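Local coordinates for protein CaaX farnesyltransferase alpha subunit Ram2 (PDB 4L9P) that forms the alpha subunit of the heterodimeric protein farnesyltransferase, which probably attaches a farnesyl group to the cysteine of CaaX-motif proteins, at residues 329-332 and 333-336; 239-242 and 243-247; 140-144 and 145-149; 216-220 and 221-225; 66-70 and 71-75. The protein carries 1 engineered substitution. All blocks are in the same frame, centred on the assembly; numbering follows the deposited sequence.

Contact 1: 329-332 and 333-336; sequences KMLT and LLKE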
# COMPACT_ATOMS: atom_id res chain seq x y z
N LYS A 329 -28.47 9.18 17.27
CA LYS A 329 -27.86 9.76 18.45
C LYS A 329 -26.41 9.25 18.67
O LYS A 329 -25.53 10.05 19.06
CB LYS A 329 -28.70 9.39 19.67
CG LYS A 329 -28.20 10.00 20.93
CD LYS A 329 -29.01 9.46 22.15
CE LYS A 329 -28.44 10.03 23.47
NZ LYS A 329 -29.17 9.59 24.72
N MET A 330 -26.19 7.93 18.55
CA MET A 330 -24.84 7.39 18.74
C MET A 330 -23.89 8.03 17.73
O MET A 330 -22.78 8.42 18.10
CB MET A 330 -24.86 5.87 18.57
CG MET A 330 -25.64 5.13 19.63
SD MET A 330 -25.00 5.41 21.31
CE MET A 330 -26.15 6.72 21.91
N LEU A 331 -24.34 8.17 16.46
CA LEU A 331 -23.46 8.71 15.43
C LEU A 331 -23.17 10.20 15.68
O LEU A 331 -22.10 10.72 15.33
CB LEU A 331 -24.08 8.46 14.07
CG LEU A 331 -24.05 6.97 13.65
CD1 LEU A 331 -25.08 6.75 12.55
CD2 LEU A 331 -22.65 6.56 13.06
N THR A 332 -24.16 10.90 16.26
CA THR A 332 -23.97 12.28 16.66
C THR A 332 -22.92 12.41 17.78
O THR A 332 -22.08 13.33 17.74
CB THR A 332 -25.32 12.87 17.05
OG1 THR A 332 -26.19 12.83 15.91
CG2 THR A 332 -25.11 14.32 17.44
N LEU A 333 -22.96 11.50 18.76
CA LEU A 333 -21.90 11.51 19.76
C LEU A 333 -20.50 11.34 19.12
O LEU A 333 -19.55 11.98 19.54
CB LEU A 333 -22.11 10.43 20.81
CG LEU A 333 -23.35 10.65 21.68
CD1 LEU A 333 -23.60 9.45 22.60
CD2 LEU A 333 -23.13 11.87 22.52
N LEU A 334 -20.39 10.44 18.14
CA LEU A 334 -19.12 10.22 17.45
C LEU A 334 -18.70 11.48 16.70
O LEU A 334 -17.54 11.89 16.80
CB LEU A 334 -19.24 9.03 16.51
CG LEU A 334 -19.27 7.68 17.25
CD1 LEU A 334 -19.80 6.56 16.38
CD2 LEU A 334 -17.83 7.27 17.77
N LYS A 335 -19.62 12.09 15.95
CA LYS A 335 -19.22 13.19 15.12
C LYS A 335 -18.90 14.44 15.93
O LYS A 335 -18.05 15.23 15.51
CB LYS A 335 -20.27 13.42 14.01
CG LYS A 335 -21.36 14.26 14.34
CD LYS A 335 -22.32 14.43 13.12
CE LYS A 335 -23.24 15.61 13.39
NZ LYS A 335 -24.23 15.73 12.37
N GLU A 336 -19.53 14.60 17.08
CA GLU A 336 -19.34 15.82 17.85
C GLU A 336 -18.26 15.72 18.90
O GLU A 336 -17.64 16.73 19.23
CB GLU A 336 -20.67 16.28 18.51
CG GLU A 336 -21.72 16.68 17.45
CD GLU A 336 -22.98 17.22 17.99
OE1 GLU A 336 -23.21 17.06 19.21
OE2 GLU A 336 -23.74 17.82 17.17
O HOH W 1 -26.44 14.74 14.04

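Contact 2: 239-242 and 243-247; sequences DLVD and SELQY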
# COMPACT_ATOMS: atom_id res chain seq x y z
N ASP A 239 -18.92 -23.48 19.85
CA ASP A 239 -18.20 -23.34 21.12
C ASP A 239 -16.91 -22.57 20.94
O ASP A 239 -16.51 -21.80 21.82
CB ASP A 239 -17.87 -24.69 21.76
CG ASP A 239 -19.08 -25.46 22.16
OD1 ASP A 239 -20.08 -24.88 22.64
OD2 ASP A 239 -19.02 -26.68 21.98
N LEU A 240 -16.25 -22.79 19.80
CA LEU A 240 -15.08 -21.99 19.42
C LEU A 240 -15.47 -20.52 19.26
O LEU A 240 -14.79 -19.61 19.75
CB LEU A 240 -14.53 -22.48 18.10
CG LEU A 240 -13.32 -21.66 17.60
CD1 LEU A 240 -12.21 -21.69 18.66
CD2 LEU A 240 -12.79 -22.28 16.28
N VAL A 241 -16.58 -20.27 18.55
CA VAL A 241 -17.02 -18.90 18.42
C VAL A 241 -17.26 -18.28 19.81
O VAL A 241 -16.76 -17.15 20.09
CB VAL A 241 -18.27 -18.80 17.52
CG1 VAL A 241 -18.88 -17.40 17.59
CG2 VAL A 241 -17.88 -19.16 16.06
N ASP A 242 -17.99 -18.98 20.69
CA ASP A 242 -18.20 -18.42 22.03
C ASP A 242 -16.89 -18.13 22.77
O ASP A 242 -16.75 -17.09 23.41
CB ASP A 242 -18.99 -19.40 22.93
CG ASP A 242 -20.42 -19.62 22.48
OD1 ASP A 242 -20.93 -18.83 21.65
OD2 ASP A 242 -21.03 -20.61 23.01
N SER A 243 -15.93 -19.06 22.70
CA SER A 243 -14.65 -18.90 23.35
C SER A 243 -13.89 -17.68 22.80
O SER A 243 -13.31 -16.88 23.55
CB SER A 243 -13.81 -20.18 23.10
OG SER A 243 -12.49 -20.06 23.60
N GLU A 244 -13.92 -17.49 21.50
CA GLU A 244 -13.19 -16.36 20.91
C GLU A 244 -13.84 -15.02 21.23
O GLU A 244 -13.16 -14.02 21.40
CB GLU A 244 -13.12 -16.57 19.39
CG GLU A 244 -12.12 -17.67 19.04
CD GLU A 244 -10.70 -17.30 19.44
OE1 GLU A 244 -10.26 -16.18 19.08
OE2 GLU A 244 -10.01 -18.14 20.08
N LEU A 245 -15.17 -15.03 21.30
CA LEU A 245 -15.86 -13.81 21.74
C LEU A 245 -15.58 -13.49 23.21
O LEU A 245 -15.40 -12.31 23.57
CB LEU A 245 -17.37 -13.92 21.44
CG LEU A 245 -17.75 -13.98 19.97
CD1 LEU A 245 -19.22 -14.29 19.87
CD2 LEU A 245 -17.42 -12.64 19.25
N GLN A 246 -15.54 -14.52 24.06
CA GLN A 246 -15.22 -14.25 25.44
C GLN A 246 -13.80 -13.72 25.59
O GLN A 246 -13.54 -12.77 26.37
CB GLN A 246 -15.39 -15.55 26.27
CG GLN A 246 -15.10 -15.40 27.74
CD GLN A 246 -15.45 -16.69 28.49
OE1 GLN A 246 -14.62 -17.62 28.57
NE2 GLN A 246 -16.67 -16.77 29.02
N TYR A 247 -12.87 -14.30 24.81
CA TYR A 247 -11.49 -13.83 24.85
C TYR A 247 -11.42 -12.34 24.45
O TYR A 247 -10.75 -11.49 25.10
CB TYR A 247 -10.62 -14.67 23.91
CG TYR A 247 -9.18 -14.19 23.81
CD1 TYR A 247 -8.23 -14.61 24.75
CD2 TYR A 247 -8.78 -13.35 22.77
CE1 TYR A 247 -6.92 -14.19 24.66
CE2 TYR A 247 -7.49 -12.90 22.68
CZ TYR A 247 -6.56 -13.32 23.62
OH TYR A 247 -5.27 -12.90 23.48

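Contact 3: 140-144 and 145-149; sequences PTLPP and REQDF. With EDO (1,2-ethanediol), chain E.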
# COMPACT_ATOMS: atom_id res chain seq x y z
N PRO A 140 10.84 -31.17 5.35
CA PRO A 140 9.56 -31.88 5.22
C PRO A 140 8.56 -31.50 6.29
O PRO A 140 7.34 -31.60 6.08
CB PRO A 140 9.95 -33.37 5.34
CG PRO A 140 11.34 -33.37 6.02
CD PRO A 140 12.01 -32.07 5.54
N THR A 141 9.09 -31.05 7.43
CA THR A 141 8.22 -30.62 8.53
C THR A 141 8.80 -29.33 9.10
O THR A 141 9.94 -28.95 8.79
CB THR A 141 8.16 -31.65 9.67
OG1 THR A 141 9.48 -31.95 10.15
CG2 THR A 141 7.41 -32.92 9.21
N LEU A 142 8.00 -28.69 9.94
CA LEU A 142 8.38 -27.42 10.56
C LEU A 142 9.72 -27.62 11.29
O LEU A 142 9.82 -28.47 12.22
CB LEU A 142 7.28 -27.09 11.59
CG LEU A 142 7.59 -25.84 12.41
CD1 LEU A 142 7.66 -24.55 11.56
CD2 LEU A 142 6.55 -25.69 13.51
N PRO A 143 10.74 -26.83 10.97
CA PRO A 143 12.01 -26.99 11.71
C PRO A 143 11.84 -26.62 13.18
O PRO A 143 11.04 -25.73 13.56
CB PRO A 143 12.96 -26.02 10.98
CG PRO A 143 12.43 -25.97 9.58
CD PRO A 143 10.90 -25.98 9.76
N PRO A 144 12.59 -27.28 14.07
CA PRO A 144 12.34 -27.16 15.49
C PRO A 144 12.59 -25.84 16.12
O PRO A 144 12.12 -25.69 17.22
CB PRO A 144 13.26 -28.27 16.14
CG PRO A 144 14.03 -28.80 15.13
CD PRO A 144 13.52 -28.38 13.73
N ARG A 145 13.32 -24.92 15.48
CA ARG A 145 13.53 -23.61 16.13
C ARG A 145 13.10 -22.50 15.17
O ARG A 145 13.44 -21.32 15.38
CB ARG A 145 15.02 -23.44 16.49
CG ARG A 145 15.42 -24.39 17.67
CD ARG A 145 14.67 -23.99 18.96
NE ARG A 145 15.09 -24.81 20.11
CZ ARG A 145 14.53 -25.98 20.42
NH1 ARG A 145 13.59 -26.51 19.63
NH2 ARG A 145 14.96 -26.60 21.52
N GLU A 146 12.30 -22.84 14.20
CA GLU A 146 11.81 -21.82 13.24
C GLU A 146 10.87 -20.85 13.96
O GLU A 146 10.98 -19.59 13.76
CB GLU A 146 11.05 -22.52 12.09
CG GLU A 146 10.48 -21.54 11.05
CD GLU A 146 11.53 -20.86 10.23
OE1 GLU A 146 12.75 -21.07 10.42
OE2 GLU A 146 11.17 -20.00 9.38
N GLN A 147 9.89 -21.32 14.73
CA GLN A 147 8.96 -20.37 15.44
C GLN A 147 9.76 -19.48 16.41
O GLN A 147 9.49 -18.26 16.51
CB GLN A 147 7.84 -21.16 16.14
CG GLN A 147 6.86 -21.79 15.15
CD GLN A 147 6.00 -22.83 15.80
OE1 GLN A 147 6.47 -23.62 16.62
NE2 GLN A 147 4.70 -22.84 15.46
N ASP A 148 10.76 -20.02 17.07
CA ASP A 148 11.56 -19.19 17.97
C ASP A 148 12.32 -18.10 17.21
O ASP A 148 12.46 -16.99 17.73
CB ASP A 148 12.62 -20.07 18.71
CG ASP A 148 12.03 -20.80 19.89
OD1 ASP A 148 10.82 -20.76 20.12
OD2 ASP A 148 12.80 -21.45 20.61
N PHE A 149 12.82 -18.39 16.01
CA PHE A 149 13.48 -17.35 15.26
C PHE A 149 12.47 -16.23 14.94
O PHE A 149 12.82 -15.01 15.02
CB PHE A 149 14.09 -17.85 13.93
CG PHE A 149 14.85 -16.75 13.25
CD1 PHE A 149 16.01 -16.27 13.85
CD2 PHE A 149 14.37 -16.14 12.12
CE1 PHE A 149 16.66 -15.15 13.34
CE2 PHE A 149 15.06 -15.05 11.53
CZ PHE A 149 16.18 -14.54 12.17
C1 EDO E . 16.32 -25.20 12.90
O1 EDO E . 15.03 -24.72 13.31
C2 EDO E . 17.23 -25.67 14.02
O2 EDO E . 16.56 -26.72 14.76
O HOH W 2 9.51 -24.19 15.32

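Contact 4: 216-220 and 221-225; sequences FDAGL and HNTTG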
# COMPACT_ATOMS: atom_id res chain seq x y z
N PHE A 216 -7.56 -21.70 -3.64
CA PHE A 216 -6.54 -20.67 -3.52
C PHE A 216 -6.66 -20.02 -2.14
O PHE A 216 -7.75 -19.93 -1.56
CB PHE A 216 -6.80 -19.59 -4.57
CG PHE A 216 -6.62 -20.07 -5.98
CD1 PHE A 216 -5.46 -20.71 -6.35
CD2 PHE A 216 -7.62 -19.86 -6.93
CE1 PHE A 216 -5.27 -21.15 -7.71
CE2 PHE A 216 -7.44 -20.33 -8.27
CZ PHE A 216 -6.28 -20.95 -8.64
N ASP A 217 -5.55 -19.55 -1.61
CA ASP A 217 -5.59 -18.90 -0.28
C ASP A 217 -6.45 -17.62 -0.31
O ASP A 217 -6.52 -16.93 -1.31
CB ASP A 217 -4.14 -18.52 0.12
CG ASP A 217 -3.95 -18.25 1.65
OD1 ASP A 217 -4.89 -18.43 2.50
OD2 ASP A 217 -2.79 -17.82 1.97
N ALA A 218 -7.07 -17.32 0.81
CA ALA A 218 -7.90 -16.14 0.92
C ALA A 218 -7.80 -15.66 2.36
O ALA A 218 -7.62 -16.46 3.30
CB ALA A 218 -9.37 -16.47 0.61
N GLY A 219 -8.04 -14.38 2.62
CA GLY A 219 -8.13 -13.90 3.99
C GLY A 219 -9.45 -14.28 4.65
O GLY A 219 -9.54 -14.34 5.88
N LEU A 220 -10.47 -14.52 3.85
CA LEU A 220 -11.83 -14.79 4.35
C LEU A 220 -12.45 -15.94 3.60
O LEU A 220 -12.17 -16.15 2.42
CB LEU A 220 -12.71 -13.54 4.09
CG LEU A 220 -12.34 -12.29 4.88
CD1 LEU A 220 -13.09 -11.04 4.35
CD2 LEU A 220 -12.65 -12.52 6.35
N HIS A 221 -13.30 -16.68 4.29
CA HIS A 221 -14.14 -17.65 3.62
C HIS A 221 -15.13 -16.97 2.70
O HIS A 221 -15.44 -15.76 2.82
CB HIS A 221 -14.97 -18.42 4.65
CG HIS A 221 -14.20 -19.47 5.37
ND1 HIS A 221 -13.46 -19.23 6.52
CD2 HIS A 221 -14.00 -20.76 5.06
CE1 HIS A 221 -12.88 -20.35 6.91
NE2 HIS A 221 -13.21 -21.30 6.05
N ASN A 222 -15.66 -17.78 1.79
CA ASN A 222 -16.84 -17.39 1.02
C ASN A 222 -16.59 -16.22 0.08
O ASN A 222 -17.49 -15.42 -0.15
CB ASN A 222 -18.05 -17.06 1.94
CG ASN A 222 -19.39 -17.16 1.22
OD1 ASN A 222 -19.57 -18.02 0.33
ND2 ASN A 222 -20.36 -16.34 1.64
N THR A 223 -15.40 -16.14 -0.50
CA THR A 223 -15.16 -15.12 -1.50
C THR A 223 -15.84 -15.47 -2.84
O THR A 223 -15.83 -14.67 -3.74
CB THR A 223 -13.63 -14.86 -1.70
OG1 THR A 223 -12.97 -16.09 -2.03
CG2 THR A 223 -13.02 -14.32 -0.41
N THR A 224 -16.41 -16.66 -2.99
CA THR A 224 -17.20 -16.90 -4.23
C THR A 224 -18.65 -16.41 -4.06
O THR A 224 -19.41 -16.37 -5.03
CB THR A 224 -17.17 -18.37 -4.67
OG1 THR A 224 -17.58 -19.19 -3.57
CG2 THR A 224 -15.74 -18.80 -5.05
N GLY A 225 -19.00 -16.03 -2.83
CA GLY A 225 -20.36 -15.59 -2.53
C GLY A 225 -20.52 -14.10 -2.80
O GLY A 225 -19.56 -13.40 -3.24
O HOH W 3 -12.76 -17.77 0.25

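Contact 5: 66-70 and 71-75; sequences ANEMS and ERALR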
# COMPACT_ATOMS: atom_id res chain seq x y z
N ALA A 66 26.38 -15.75 -18.06
CA ALA A 66 26.82 -17.12 -18.38
C ALA A 66 25.92 -18.19 -17.74
O ALA A 66 26.12 -19.38 -17.95
CB ALA A 66 28.27 -17.28 -17.91
N ASN A 67 24.95 -17.76 -16.91
CA ASN A 67 24.12 -18.68 -16.16
C ASN A 67 24.98 -19.62 -15.30
O ASN A 67 24.67 -20.81 -15.16
CB ASN A 67 23.15 -19.46 -17.07
CG ASN A 67 21.95 -20.03 -16.31
OD1 ASN A 67 21.45 -19.42 -15.36
ND2 ASN A 67 21.54 -21.22 -16.67
N GLU A 68 26.04 -19.06 -14.72
CA GLU A 68 27.00 -19.85 -13.96
C GLU A 68 26.46 -20.24 -12.60
O GLU A 68 26.00 -19.34 -11.82
CB GLU A 68 28.28 -19.06 -13.77
CG GLU A 68 29.30 -19.82 -12.93
CD GLU A 68 30.65 -19.13 -12.83
OE1 GLU A 68 31.16 -18.61 -13.85
OE2 GLU A 68 31.21 -19.10 -11.70
N MET A 69 26.41 -21.53 -12.33
CA MET A 69 26.00 -22.10 -11.05
C MET A 69 27.23 -22.67 -10.41
O MET A 69 27.70 -23.73 -10.83
CB MET A 69 24.95 -23.21 -11.24
CG MET A 69 23.68 -22.78 -12.03
SD MET A 69 22.57 -21.75 -11.06
CE MET A 69 22.77 -20.19 -11.86
N SER A 70 27.81 -21.96 -9.46
CA SER A 70 29.11 -22.36 -8.94
C SER A 70 29.27 -21.89 -7.51
O SER A 70 28.59 -20.96 -7.04
CB SER A 70 30.18 -21.71 -9.80
OG SER A 70 30.25 -20.31 -9.55
N GLU A 71 30.20 -22.47 -6.80
CA GLU A 71 30.53 -21.99 -5.47
C GLU A 71 31.07 -20.56 -5.46
O GLU A 71 30.73 -19.77 -4.55
CB GLU A 71 31.55 -22.94 -4.80
CG GLU A 71 30.99 -24.32 -4.53
CD GLU A 71 30.03 -24.37 -3.36
OE1 GLU A 71 29.92 -23.38 -2.60
OE2 GLU A 71 29.37 -25.43 -3.20
N ARG A 72 31.92 -20.18 -6.42
CA ARG A 72 32.41 -18.82 -6.44
C ARG A 72 31.24 -17.84 -6.63
O ARG A 72 31.23 -16.78 -6.00
CB ARG A 72 33.54 -18.58 -7.48
CG ARG A 72 33.11 -18.69 -8.93
CD ARG A 72 34.31 -18.36 -9.89
NE ARG A 72 33.80 -18.46 -11.24
CZ ARG A 72 34.58 -18.51 -12.30
NH1 ARG A 72 35.91 -18.44 -12.12
NH2 ARG A 72 34.03 -18.62 -13.50
N ALA A 73 30.31 -18.17 -7.51
CA ALA A 73 29.15 -17.30 -7.74
C ALA A 73 28.33 -17.20 -6.48
O ALA A 73 27.82 -16.09 -6.16
CB ALA A 73 28.32 -17.84 -8.91
N LEU A 74 28.18 -18.30 -5.76
CA LEU A 74 27.43 -18.25 -4.51
C LEU A 74 28.10 -17.29 -3.50
O LEU A 74 27.43 -16.44 -2.90
CB LEU A 74 27.24 -19.68 -3.95
CG LEU A 74 26.41 -19.78 -2.64
CD1 LEU A 74 24.94 -19.33 -2.89
CD2 LEU A 74 26.48 -21.23 -2.12
N ARG A 75 29.40 -17.37 -3.32
CA ARG A 75 30.15 -16.46 -2.44
C ARG A 75 30.02 -15.00 -2.92
O ARG A 75 29.79 -14.09 -2.11
CB ARG A 75 31.64 -16.84 -2.43
CG ARG A 75 31.95 -18.12 -1.69
CD ARG A 75 33.48 -18.26 -1.40
NE ARG A 75 34.35 -17.96 -2.56
CZ ARG A 75 34.73 -18.85 -3.49
NH1 ARG A 75 34.36 -20.13 -3.41
NH2 ARG A 75 35.51 -18.44 -4.49

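Contact 1: 329-332 and 333-336
The carboxylate of E336 has the CG2 methyl of T332 lying over one of its faces. The methyl sits 3.6 Å from E336 CD, nearly straight above it, and 3.8 Å from both OE1 and OE2. It therefore meets the flat of the group and leaves neither oxygen favoured. Two torsions bring this about. T332 turns its methyl anti to its own backbone N, and E336 runs out extended beyond CG (chi2 -176°). The two side chains then lie alongside each other and point the same way. E336 CG also rests on T332 O, at 3.4 Å.

The hydroxyl of T332 serves other partners. OG1 bonds back to the carbonyl of V328, one turn earlier, and accepts a hydrogen bond of 2.7 Å from a water oxygen. That water accepts in turn from K335 NZ at 2.9 Å, so it bridges the two side chains. K335 NZ also forms a salt bridge with E347 on the next helix.

On another side of the turn, M330 CE touches L333 CD1 at 3.8 Å. M330 is bent at chi2 (-60°), which brings its methyl back beside the leucine. L331 CD2 and L334 CD1 are only loosely apposed. Both leucines pack on W346, and M330 and L334 both reach I307.

Four i to i+4 backbone bonds run through the segment, with a wider pi-type turn at 334-336. This is an amphipathic alpha helix, packed by its apolar side between helices 304-317 and 343-362 in an all-helical fold.

Contact 2: 239-242 and 243-247
L240 has CG anti to its backbone N (chi1 178°), which brings CD1 back toward the next turn. E244 holds CG beside its backbone N and then bends at chi2 (-64°). L240 CD1 comes to 4.0 Å from E244 CG, and the two side chains run alongside, pointing the same way. The aliphatic part of E244 thus joins L240 in the apolar packing. E244 CG also lies 3.4 Å from L240 O.

V241 and L245 make the matching pair one residue on. V241 CG1 stands 3.9 Å from L245 CD1, again side by side. L245 CG is packed tightly on V241 O, at 3.3 Å. Both residues are buried.

The backbone is a regular run of helix 238-254. E244 N bonds to L240 O and L245 N to V241 O, both at 2.9 Å. S243 N and Q246 N bond to D239 O and D242 O at the same length. V241 and L245 pack on helix 259-272, where they share V268, while L240 and E244 face helix 197-208.

The carboxylates are held by residues outside the segment. E244 OE1 takes a salt bridge from R203 and a hydrogen bond from Y264, E244 OE2 takes a salt bridge from R207, and D242 OD1 pairs with R274. E244 is therefore a buried carboxylate gripped by two arginines and a tyrosine. Such a group would be expected to stay ionised, with its negative charge largely offset.

Contact 3: 140-144 and 145-149
L142 packs against the first turn of helix 146-156, where a proline-containing loop turns into the helix and R145 takes the N-cap position. Its two methyls go to different residues. CD1 lies 4.0 Å from E146 CB. CD2 sits 3.7 Å from Q147 CD, with the side chains crossing at about a right angle. P143 CB lies alongside E146 CB.

The polar contacts gather round P143 O. E146 N donates to it at 3.2 Å, from well above the carbonyl plane and not along a lone pair. A water also donates to P143 O, at 2.8 Å, and accepts from Q147 N at 3.0 Å. It thus links the loop to the helix start. A 1,2-ethanediol, probably from the crystallisation liquor, takes the N-H of R145 on its O1.

Further out, E146 OE2 is held by R129 and Y166, and Q147 NE2 by E182. L142 also reaches L170 and F174 on helix 161-174.

R145 is bent at chi2 (-65°), which folds the guanidinium back over its own turn. NH1 donates to P144 O at 2.9 Å. The oxygen lies almost in the guanidinium plane, while NH1 stands above the carbonyl plane.

Contact 4: 216-220 and 221-225
T223 lays its CG2 methyl against the carbonyl of L220, with CG2 3.5 Å from L220 O. The same methyl faces A218 CB at 4.4 Å, a looser touch. T223 places OG1 between its backbone N and carbonyl carbon (chi1 56°). That leaves CG2 anti to the carbonyl carbon and directed at the bend of the preceding segment.

No direct hydrogen bond joins 216-220 to 221-225. A water does the joining instead. It donates to L220 O at 2.8 Å and accepts from T223 N at 3.2 Å, so the carbonyl and the amide share one solvent molecule. T223 OG1 lies 2.8 Å from the same water oxygen.

The chain here is irregular loop, between helices 197-208 and 238-254. N222 has positive phi, and a type I beta turn starts at it. G225 N closes that turn on N222 O at 3.1 Å. Further along the loop, the carbonyl of E229 takes a bond from N222 ND2, and G231 shares backbone hydrogen bonds with H221.

Both segments lie against the farnesyltransferase beta subunit, Ram1: G219 makes backbone hydrogen bonds to that chain, A218 and T223 both pack on R294 of the beta subunit, and L220 packs on its T297. D217 OD1 receives A218 N in a weak bond of 3.0 Å, while D217 OD2 accepts from H168 NE2 of its own chain.

Contact 5: 66-70 and 71-75
Helix 71-83 opens with an N-cap at S70, just after a Schellman motif at N67 ends helix 51-65. S70 OG accepts from A73 N at 3.0 Å and caps the first turn. The next bond is the regular one, L74 N to S70 O.

E68 and R72 make a salt bridge next to this cap. The arginine grips side-on with two nitrogens, one to each oxygen. R72 NE reaches E68 OE2 at 2.7 Å on its syn lone pair. R72 NH2 reaches E68 OE1 at 2.9 Å, nearly straight at 175°. The carboxylate and guanidinium planes are 30° apart.

E68 OE2 has a second donor. S70 OG gives it a 2.6 Å bond on the anti lone pair, so one hydroxyl both caps the helix and steadies the carboxylate. S70 has OG between its backbone N and carbonyl carbon (chi1 72°), where it can reach both.

R72 NH1 goes on to E24 O and S27 OG, tying the turn to the N-terminal loop. E71 pairs with K103. The link and the first turn of helix 71-83 rest on helix 88-100, where Y93 meets M69 and A73 and bonds to E68 O.

In the fold
Along the chain the order is contact 5, contact 3, contact 4, contact 2, contact 1. No two of them touch. Contact 5 lies toward the N-terminal end and contact 1 toward the C-terminal end, with centres about 65 Å apart on opposite sides of the chain's centre. Contacts 5 and 3 each mark the start of a helix, 71-83 and 146-156. Contact 4 lies in the loop that leads to helix 238-254, which carries contact 2; their nearest atoms are about 10 Å apart. Contact 1 lies within helix 323-338. The contacts thus belong to separate helices and loops strung along an extended all-helical subunit, and contact 4 alone sets an inter-helix loop against the beta subunit.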